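PDB 3WQF: D-threo-3-hydroxyaspartate dehydratase from Delftia, which catalyses the pyridoxal-phosphate-dependent deamination of D-threo-3-hydroxyaspartate to oxaloacetate and ammonium, and also acts on L-threo- and L-erythro-3-hydroxyaspartate and D-serine. Local coordinates for residues D148-G153 against A183-E188; S294-T299 against L358-C363. One frame throughout, in Å; residues are numbered along the deposited sequence.

Contact 1. Residues D148-G153 against A183-E188. With PLP (pyridoxal-5'-phosphate), chain D.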
loop_
_atom_site.group_PDB
_atom_site.type_symbol
_atom_site.label_atom_id
_atom_site.label_comp_id
_atom_site.label_asym_id
_atom_site.label_seq_id
_atom_site.Cartn_x
_atom_site.Cartn_y
_atom_site.Cartn_z
ATOM N N ASP B 148 5.890 -17.770 -19.412
ATOM C CA ASP B 148 5.861 -18.431 -18.093
ATOM C C ASP B 148 4.518 -18.617 -17.360
ATOM O O ASP B 148 4.536 -19.114 -16.244
ATOM C CB ASP B 148 6.901 -17.802 -17.133
ATOM C CG ASP B 148 6.432 -16.507 -16.425
ATOM O OD1 ASP B 148 5.359 -15.900 -16.679
ATOM O OD2 ASP B 148 7.205 -16.069 -15.549
ATOM N N GLY B 149 3.388 -18.194 -17.949
ATOM C CA GLY B 149 2.024 -18.520 -17.468
ATOM C C GLY B 149 1.455 -17.717 -16.293
ATOM O O GLY B 149 0.379 -18.037 -15.813
ATOM N N HIS B 150 2.133 -16.662 -15.839
ATOM C CA HIS B 150 1.711 -15.916 -14.623
ATOM C C HIS B 150 0.969 -14.633 -14.914
ATOM O O HIS B 150 0.639 -13.858 -13.980
ATOM C CB HIS B 150 2.914 -15.606 -13.707
ATOM C CG HIS B 150 3.346 -16.775 -12.829
ATOM N ND1 HIS B 150 3.472 -18.050 -13.303
ATOM C CD2 HIS B 150 3.697 -16.825 -11.478
ATOM C CE1 HIS B 150 3.869 -18.872 -12.305
ATOM N NE2 HIS B 150 4.008 -18.126 -11.187
ATOM N N ARG B 151 0.712 -14.366 -16.193
ATOM C CA ARG B 151 0.050 -13.115 -16.566
ATOM C C ARG B 151 -0.476 -13.067 -18.034
ATOM O O ARG B 151 -0.756 -14.093 -18.651
ATOM C CB ARG B 151 0.980 -11.929 -16.254
ATOM C CG ARG B 151 0.255 -10.669 -15.844
ATOM C CD ARG B 151 1.209 -9.716 -15.122
ATOM N NE ARG B 151 2.072 -8.844 -15.947
ATOM C CZ ARG B 151 3.125 -8.151 -15.468
ATOM N NH1 ARG B 151 3.463 -8.259 -14.176
ATOM N NH2 ARG B 151 3.838 -7.343 -16.266
ATOM N N SER B 152 -0.611 -11.847 -18.552
ATOM C CA SER B 152 -1.001 -11.629 -19.907
ATOM C C SER B 152 -0.074 -12.369 -20.923
ATOM O O SER B 152 0.960 -12.916 -20.564
ATOM C CB SER B 152 -0.965 -10.132 -20.209
ATOM O OG SER B 152 -1.709 -9.385 -19.253
ATOM N N GLY B 153 -0.529 -12.398 -22.175
ATOM C CA GLY B 153 0.291 -12.655 -23.320
ATOM C C GLY B 153 -0.219 -13.748 -24.185
ATOM O O GLY B 153 -0.862 -14.705 -23.713
ATOM N N ALA B 183 8.921 -12.326 -17.573
ATOM C CA ALA B 183 8.797 -13.558 -16.778
ATOM C C ALA B 183 8.743 -13.232 -15.278
ATOM O O ALA B 183 9.792 -12.987 -14.653
ATOM C CB ALA B 183 9.956 -14.515 -17.066
ATOM N N GLY B 184 7.544 -13.251 -14.689
ATOM C CA GLY B 184 7.384 -12.750 -13.310
ATOM C C GLY B 184 7.458 -13.779 -12.192
ATOM O O GLY B 184 7.513 -13.427 -11.009
ATOM N N SER B 185 7.426 -15.047 -12.577
ATOM C CA SER B 185 7.597 -16.169 -11.655
ATOM C C SER B 185 9.035 -16.334 -11.164
ATOM O O SER B 185 9.383 -17.391 -10.653
ATOM C CB SER B 185 7.137 -17.480 -12.308
ATOM O OG SER B 185 7.875 -17.742 -13.484
ATOM N N SER B 186 9.855 -15.292 -11.301
ATOM C CA SER B 186 11.237 -15.340 -10.827
ATOM C C SER B 186 11.305 -15.300 -9.298
ATOM O O SER B 186 12.298 -15.727 -8.710
ATOM C CB SER B 186 12.170 -14.297 -11.520
ATOM O OG SER B 186 11.489 -13.200 -12.101
ATOM N N TYR B 187 10.215 -14.845 -8.673
ATOM C CA TYR B 187 10.104 -14.696 -7.202
ATOM C C TYR B 187 9.843 -16.044 -6.519
ATOM O O TYR B 187 10.263 -16.278 -5.385
ATOM C CB TYR B 187 9.030 -13.630 -6.875
ATOM C CG TYR B 187 9.185 -12.344 -7.723
ATOM C CD1 TYR B 187 9.549 -12.423 -9.072
ATOM C CD2 TYR B 187 8.968 -11.055 -7.179
ATOM C CE1 TYR B 187 9.711 -11.292 -9.852
ATOM C CE2 TYR B 187 9.119 -9.908 -7.969
ATOM C CZ TYR B 187 9.496 -10.046 -9.308
ATOM O OH TYR B 187 9.661 -8.968 -10.148
ATOM N N GLU B 188 9.197 -16.945 -7.251
ATOM C CA GLU B 188 8.975 -18.325 -6.808
ATOM C C GLU B 188 10.265 -19.161 -6.751
ATOM O O GLU B 188 10.256 -20.280 -6.197
ATOM C CB GLU B 188 7.951 -19.032 -7.715
ATOM C CG GLU B 188 6.624 -18.291 -7.817
ATOM C CD GLU B 188 5.474 -19.140 -8.354
ATOM O OE1 GLU B 188 5.663 -19.895 -9.347
ATOM O OE2 GLU B 188 4.362 -19.023 -7.776
HETATM N N1 PLP D . 8.678 -5.603 -17.453
HETATM C C2 PLP D . 7.374 -5.455 -17.104
HETATM C C2A PLP D . 6.304 -5.566 -18.148
HETATM C C3 PLP D . 7.012 -5.183 -15.682
HETATM O O3 PLP D . 5.719 -5.019 -15.294
HETATM C C4 PLP D . 8.114 -5.071 -14.706
HETATM C C4A PLP D . 7.850 -4.781 -13.278
HETATM C C5 PLP D . 9.496 -5.250 -15.215
HETATM C C6 PLP D . 9.686 -5.497 -16.579
HETATM C C5A PLP D . 10.677 -5.156 -14.273
HETATM O O4P PLP D . 10.577 -6.232 -13.296
HETATM P P PLP D . 11.416 -6.234 -11.889
HETATM O O1P PLP D . 12.587 -5.268 -12.090
HETATM O O2P PLP D . 11.658 -7.708 -11.653
HETATM O O3P PLP D . 10.308 -5.733 -10.970
#

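Contact 2. Residues S294-T299 against L358-C363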
loop_
_atom_site.group_PDB
_atom_site.type_symbol
_atom_site.label_atom_id
_atom_site.label_comp_id
_atom_site.label_asym_id
_atom_site.label_seq_id
_atom_site.Cartn_x
_atom_site.Cartn_y
_atom_site.Cartn_z
ATOM N N SER B 294 4.123 -0.949 3.792
ATOM C CA SER B 294 3.114 -1.691 2.960
ATOM C C SER B 294 2.810 -3.080 3.566
ATOM O O SER B 294 3.556 -3.588 4.442
ATOM C CB SER B 294 3.512 -1.851 1.465
ATOM O OG SER B 294 4.201 -3.078 1.277
ATOM N N ARG B 295 1.707 -3.676 3.097
ATOM C CA ARG B 295 1.246 -4.988 3.579
ATOM C C ARG B 295 2.005 -6.145 2.918
ATOM O O ARG B 295 1.719 -7.334 3.171
ATOM C CB ARG B 295 -0.259 -5.152 3.341
ATOM C CG ARG B 295 -1.145 -4.556 4.425
ATOM C CD ARG B 295 -0.971 -5.284 5.765
ATOM N NE ARG B 295 -2.250 -5.378 6.474
ATOM C CZ ARG B 295 -2.412 -5.644 7.756
ATOM N NH1 ARG B 295 -1.371 -5.857 8.532
ATOM N NH2 ARG B 295 -3.626 -5.668 8.260
ATOM N N ASP B 296 2.984 -5.801 2.079
ATOM C CA ASP B 296 3.689 -6.838 1.356
ATOM C C ASP B 296 4.445 -7.850 2.239
ATOM O O ASP B 296 5.250 -7.480 3.089
ATOM C CB ASP B 296 4.608 -6.254 0.279
ATOM C CG ASP B 296 5.055 -7.318 -0.693
ATOM O OD1 ASP B 296 5.863 -8.199 -0.260
ATOM O OD2 ASP B 296 4.564 -7.269 -1.864
ATOM N N ARG B 297 4.149 -9.134 2.044
ATOM C CA ARG B 297 4.845 -10.161 2.821
ATOM C C ARG B 297 5.498 -11.245 1.920
ATOM O O ARG B 297 5.568 -12.442 2.317
ATOM C CB ARG B 297 3.923 -10.778 3.897
ATOM C CG ARG B 297 3.531 -9.809 4.971
ATOM C CD ARG B 297 4.692 -9.551 5.905
ATOM N NE ARG B 297 4.831 -10.627 6.899
ATOM C CZ ARG B 297 5.688 -11.642 6.801
ATOM N NH1 ARG B 297 5.713 -12.555 7.745
ATOM N NH2 ARG B 297 6.531 -11.732 5.770
ATOM N N GLY B 298 5.952 -10.825 0.723
ATOM C CA GLY B 298 6.683 -11.724 -0.195
ATOM C C GLY B 298 7.689 -12.664 0.470
ATOM O O GLY B 298 7.879 -13.772 -0.019
ATOM N N THR B 299 8.326 -12.256 1.583
ATOM C CA THR B 299 9.346 -13.128 2.263
ATOM C C THR B 299 8.762 -14.316 3.063
ATOM O O THR B 299 9.500 -15.278 3.384
ATOM C CB THR B 299 10.422 -12.362 3.125
ATOM O OG1 THR B 299 9.822 -11.841 4.310
ATOM C CG2 THR B 299 11.109 -11.217 2.323
ATOM N N LEU B 358 14.644 -2.773 6.400
ATOM C CA LEU B 358 14.737 -3.094 4.951
ATOM C C LEU B 358 13.442 -3.694 4.462
ATOM O O LEU B 358 12.826 -4.477 5.176
ATOM C CB LEU B 358 15.930 -3.989 4.612
ATOM C CG LEU B 358 17.310 -3.445 5.044
ATOM C CD1 LEU B 358 18.327 -4.492 4.610
ATOM C CD2 LEU B 358 17.604 -2.062 4.463
ATOM N N PRO B 359 12.993 -3.310 3.264
ATOM C CA PRO B 359 11.599 -3.720 2.892
ATOM C C PRO B 359 11.550 -5.131 2.295
ATOM O O PRO B 359 12.581 -5.626 1.790
ATOM C CB PRO B 359 11.164 -2.660 1.854
ATOM C CG PRO B 359 12.451 -2.034 1.374
ATOM C CD PRO B 359 13.637 -2.488 2.229
ATOM N N ASN B 360 10.369 -5.760 2.372
ATOM C CA ASN B 360 10.094 -7.012 1.632
ATOM C C ASN B 360 10.189 -6.734 0.141
ATOM O O ASN B 360 10.908 -7.430 -0.610
ATOM C CB ASN B 360 8.714 -7.608 1.935
ATOM C CG ASN B 360 8.670 -8.394 3.250
ATOM O OD1 ASN B 360 8.382 -9.595 3.237
ATOM N ND2 ASN B 360 8.950 -7.720 4.388
ATOM N N HIS B 361 9.453 -5.711 -0.275
ATOM C CA HIS B 361 9.262 -5.463 -1.669
ATOM C C HIS B 361 9.459 -3.979 -1.919
ATOM O O HIS B 361 8.624 -3.153 -1.477
ATOM C CB HIS B 361 7.844 -5.904 -1.936
ATOM C CG HIS B 361 7.462 -5.931 -3.366
ATOM N ND1 HIS B 361 6.201 -6.240 -3.767
ATOM C CD2 HIS B 361 8.187 -5.649 -4.513
ATOM C CE1 HIS B 361 6.147 -6.178 -5.110
ATOM N NE2 HIS B 361 7.362 -5.821 -5.564
ATOM N N ALA B 362 10.546 -3.579 -2.586
ATOM C CA ALA B 362 10.788 -2.106 -2.727
ATOM C C ALA B 362 9.651 -1.341 -3.480
ATOM O O ALA B 362 9.259 -0.207 -3.066
ATOM C CB ALA B 362 12.191 -1.778 -3.268
ATOM N N CYS B 363 9.109 -1.984 -4.540
ATOM C CA CYS B 363 7.997 -1.417 -5.343
ATOM C C CYS B 363 6.757 -1.135 -4.450
ATOM O O CYS B 363 6.155 -0.055 -4.536
ATOM C CB CYS B 363 7.625 -2.309 -6.559
ATOM S SG CYS B 363 9.091 -2.936 -7.480
#

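Contact 1. Residues D148-G153 against A183-E188
Asp148 and Ser185 make the main polar link between these two loops, and one carboxylate oxygen does the work. Asp148 OD2 accepts from Ser185 OG at 2.7 Å and from Ser185 N at 3.2 Å, the latter nearly straight (167°). Both donors approach from the same face of the carboxylate: the amide on the syn side and tilted 26° from the plane, the hydroxyl from well above it. The hydroxyl can share the acceptor with its own backbone N-H because Ser185 OG stands between the backbone N and the carbonyl carbon (chi1 59°).

The same serine offers its methylene to His150. Ser185 CB sits 3.5 Å from the ring centroid and close to the normal, a CH-pi contact over the middle of one face. At the ring edge, His150 NE2 gives a weak bond to Glu188 OE1 at 3.0 Å, ring and carboxylate standing almost perpendicular. The other ring nitrogen, His150 ND1, lies near Asp148 O in its own segment, where the geometry again allows a weak bond at most.

Further out, both segments reach the cofactor. Arg151 NH2 donates to PLP O3 at 3.1 Å, the pyridoxal oxygen lying at the guanidinium edge, while Tyr187 OH donates to the phosphate atom PLP O2P at 2.8 Å.

Asp146 OD1 accepts from Gly149 N. The contact thus joins the loops that follow the adjacent parallel strands 140-146 and 175-180 of the TIM-barrel domain, with Leu198 of helix 192-215 packed against Ala183 and Ser185.

Contact 2. Residues S294-T299 against L358-C363
Asn360, Asp296 and His361 carry the largest buried areas here, where an Asx turn in the loop after helix 290-293 meets the N-terminal end of helix 362-367, with His361 at the N-cap position. In that turn, Asp296 OD1 accepts from Gly298 N at 2.8 Å, and an ST turn precedes it, Ser294 OG accepting from Asp296 N.

Asn360 meets the loop at Thr299. Its OD1 takes two bonds from that one residue: Thr299 N, 3.1 Å away, arrives in the carbonyl plane, whereas Thr299 OG1, at 2.9 Å, comes from above it. The other amide atom, Asn360 ND2, donates to Gly307 O, so both ends of the amide are engaged and its flip is fixed.

Asp296 divides its carboxylate. While OD1 serves the turn, OD2 accepts from His361 ND1 and, outside the two segments, forms a salt bridge with Arg295 of the second subunit, which places this aspartate at the contact between the two chains of the assembly. With Asp296 CG anti to the backbone N (chi1 -165°), the carboxylate reaches across to the histidine, where Asp296 CG also packs against His361 CB at 3.4 Å. Replacing Asp296 by an alanine removes both oxygens, which would probably leave Gly298 N and His361 ND1 without these acceptors and Arg295 of the second subunit without this counter-charge. The ring of Trp290 of the second subunit meets that of His361, their planes steeply inclined, so the intersubunit surface borders this histidine as well.

In the His361-Asp296 bond, Asp296 OD2 lies 2.7 Å from His361 ND1 and 9° out of the ring plane, but the nitrogen stands 63° out of the carboxylate plane.

How the contacts relate
Contact 1 and contact 2 close one after the other along the chain and lie in different parts of the fold, the alanine-racemase-like barrel and the putative serine dehydratase domain. Their centres are 18 Å apart and their nearest atoms about 5 Å, so they approach without touching. Both lie near PLP, but only contact 1 bonds to it, at the O3 and phosphate ends; the side chain of His361 in contact 2 is about 6 Å away. Helix 253-258 is a shared neighbour, its Val254 packing on both Tyr187 and Thr299. The second subunit borders both contacts: its Gln278 bonds backbone carbonyls of 148-153, and contact 2 reaches it too.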